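Local structure of zinc transport protein ZntB (Vibrio parahaemolyticus RIMD 2210633, 3CK6) at residues Glu26-Asn31 and Leu101-Ala106. The protein probably carries zinc ions into the cell together with protons, as a pentameric inner-membrane transporter of the CorA metal ion transporter family. The protein carries 1 engineered substitution. Sequence-based numbering, arbitrary orientation.
Sequences EHIQPN and LYFQGA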
loop_
_atom_site.group_PDB
_atom_site.type_symbol
_atom_site.label_atom_id
_atom_site.label_comp_id
_atom_site.label_asym_id
_atom_site.label_seq_id
_atom_site.Cartn_x
_atom_site.Cartn_y
_atom_site.Cartn_z
ATOM N N GLU E 26 -32.059 17.371 31.182
ATOM C CA GLU E 26 -32.501 18.727 30.846
ATOM C C GLU E 26 -32.104 19.080 29.402
ATOM O O GLU E 26 -31.873 18.187 28.573
ATOM C CB GLU E 26 -31.948 19.719 31.879
ATOM C CG GLU E 26 -32.282 19.338 33.342
ATOM C CD GLU E 26 -32.051 20.461 34.365
ATOM O OE1 GLU E 26 -30.939 21.057 34.385
ATOM O OE2 GLU E 26 -32.987 20.730 35.167
ATOM N N HIS E 27 -32.045 20.368 29.094
ATOM C CA HIS E 27 -31.574 20.828 27.800
ATOM C C HIS E 27 -30.047 20.971 27.871
ATOM O O HIS E 27 -29.520 21.523 28.837
ATOM C CB HIS E 27 -32.241 22.174 27.480
ATOM C CG HIS E 27 -32.046 22.641 26.069
ATOM N ND1 HIS E 27 -30.800 22.859 25.519
ATOM C CD2 HIS E 27 -32.944 22.969 25.108
ATOM C CE1 HIS E 27 -30.938 23.287 24.276
ATOM N NE2 HIS E 27 -32.229 23.354 23.998
ATOM N N ILE E 28 -29.340 20.466 26.860
ATOM C CA ILE E 28 -27.883 20.591 26.828
ATOM C C ILE E 28 -27.424 22.059 26.638
ATOM O O ILE E 28 -28.141 22.893 26.049
ATOM C CB ILE E 28 -27.204 19.625 25.805
ATOM C CG1 ILE E 28 -27.371 20.123 24.377
ATOM C CG2 ILE E 28 -27.747 18.175 25.962
ATOM C CD1 ILE E 28 -26.384 19.503 23.409
ATOM N N GLN E 29 -26.240 22.367 27.170
ATOM C CA GLN E 29 -25.694 23.718 27.128
ATOM C C GLN E 29 -24.254 23.698 26.625
ATOM O O GLN E 29 -23.509 22.759 26.917
ATOM C CB GLN E 29 -25.741 24.374 28.516
ATOM C CG GLN E 29 -27.068 24.259 29.271
ATOM C CD GLN E 29 -28.209 25.034 28.631
ATOM O OE1 GLN E 29 -29.380 24.753 28.897
ATOM N NE2 GLN E 29 -27.885 25.986 27.774
ATOM N N PRO E 30 -23.866 24.719 25.855
ATOM C CA PRO E 30 -22.498 24.811 25.369
ATOM C C PRO E 30 -21.498 24.838 26.529
ATOM O O PRO E 30 -21.791 25.423 27.571
ATOM C CB PRO E 30 -22.489 26.144 24.596
ATOM C CG PRO E 30 -23.908 26.355 24.202
ATOM C CD PRO E 30 -24.689 25.853 25.374
ATOM N N ASN E 31 -20.350 24.180 26.347
ATOM C CA ASN E 31 -19.297 24.075 27.368
ATOM C C ASN E 31 -19.577 23.085 28.520
ATOM O O ASN E 31 -18.807 22.991 29.466
ATOM C CB ASN E 31 -18.854 25.454 27.879
ATOM C CG ASN E 31 -18.240 26.286 26.782
ATOM O OD1 ASN E 31 -18.736 27.365 26.457
ATOM N ND2 ASN E 31 -17.188 25.751 26.152
ATOM N N LEU E 101 -20.194 12.562 21.162
ATOM C CA LEU E 101 -20.794 13.558 20.292
ATOM C C LEU E 101 -20.325 14.920 20.742
ATOM O O LEU E 101 -20.404 15.234 21.926
ATOM C CB LEU E 101 -22.329 13.477 20.438
ATOM C CG LEU E 101 -23.310 13.904 19.348
ATOM C CD1 LEU E 101 -23.128 13.091 18.074
ATOM C CD2 LEU E 101 -24.755 13.745 19.858
ATOM N N TYR E 102 -19.822 15.741 19.819
ATOM C CA TYR E 102 -19.671 17.185 20.093
ATOM C C TYR E 102 -20.801 17.869 19.329
ATOM O O TYR E 102 -20.863 17.796 18.113
ATOM C CB TYR E 102 -18.295 17.697 19.662
ATOM C CG TYR E 102 -18.023 19.195 19.887
ATOM C CD1 TYR E 102 -18.120 19.766 21.163
ATOM C CD2 TYR E 102 -17.614 20.007 18.844
ATOM C CE1 TYR E 102 -17.867 21.130 21.379
ATOM C CE2 TYR E 102 -17.325 21.399 19.051
ATOM C CZ TYR E 102 -17.455 21.933 20.328
ATOM O OH TYR E 102 -17.195 23.262 20.573
ATOM N N PHE E 103 -21.725 18.468 20.074
ATOM C CA PHE E 103 -23.022 18.851 19.552
ATOM C C PHE E 103 -23.457 20.148 20.227
ATOM O O PHE E 103 -23.470 20.253 21.452
ATOM C CB PHE E 103 -24.056 17.729 19.735
ATOM C CG PHE E 103 -25.421 18.033 19.134
ATOM C CD1 PHE E 103 -25.666 17.840 17.766
ATOM C CD2 PHE E 103 -26.452 18.531 19.930
ATOM C CE1 PHE E 103 -26.913 18.125 17.204
ATOM C CE2 PHE E 103 -27.709 18.808 19.382
ATOM C CZ PHE E 103 -27.940 18.603 18.012
ATOM N N GLN E 104 -23.770 21.145 19.403
ATOM C CA GLN E 104 -24.075 22.516 19.865
ATOM C C GLN E 104 -23.137 22.978 20.984
ATOM O O GLN E 104 -23.580 23.619 21.937
ATOM C CB GLN E 104 -25.531 22.647 20.330
ATOM C CG GLN E 104 -26.591 22.386 19.268
ATOM C CD GLN E 104 -28.010 22.225 19.846
ATOM O OE1 GLN E 104 -28.973 22.148 19.096
ATOM N NE2 GLN E 104 -28.133 22.174 21.177
ATOM N N GLY E 105 -21.849 22.637 20.880
ATOM C CA GLY E 105 -20.838 23.152 21.807
ATOM C C GLY E 105 -20.733 22.366 23.119
ATOM O O GLY E 105 -19.996 22.762 24.019
ATOM N N ALA E 106 -21.498 21.289 23.233
ATOM C CA ALA E 106 -21.424 20.385 24.388
ATOM C C ALA E 106 -20.755 19.083 23.998
ATOM O O ALA E 106 -20.865 18.635 22.854
ATOM C CB ALA E 106 -22.814 20.088 24.919
HETATM O O HOH W 1 -26.066 23.139 23.593
#
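The type I' turn from F103 to A106, which closes the β-hairpin of strands 96-103 and 106-111 in the mixed sheet of the ZntB cytoplasmic domain, packs against the loop leading into strand 32-37, with I28 and P30 touching F103, Q104 and A106. Two backbone hydrogen bonds, F103 N to A106 O and A106 N to F103 O, close the turn. G105 takes the second of its two positive-phi positions (phi 84°), and its carbonyl oxygen faces the loop. There N31 N donates to G105 O at 2.7 Å; the N-H line is nearly straight (173°), but the donor stands well above the carbonyl plane. I28 supplies the buried apolar part. Its CG1 sits between the backbone N and carbonyl carbon (chi1 76°), from where CD1 reaches the edge of the F103 ring, 3.6 Å from CD2, and also meets A106 CB at 3.9 Å. Y34 of strand 32-37 touches both I28 and A106. P30 lays its ring beside the turn, CG 3.6 Å from Q104 O. On the exposed side, H27 ND1 donates in its ring plane to a lone pair of I28 O. A water also donates weakly to that I28 O and bridges the two segments by donating to Q104 O at 3.0 Å.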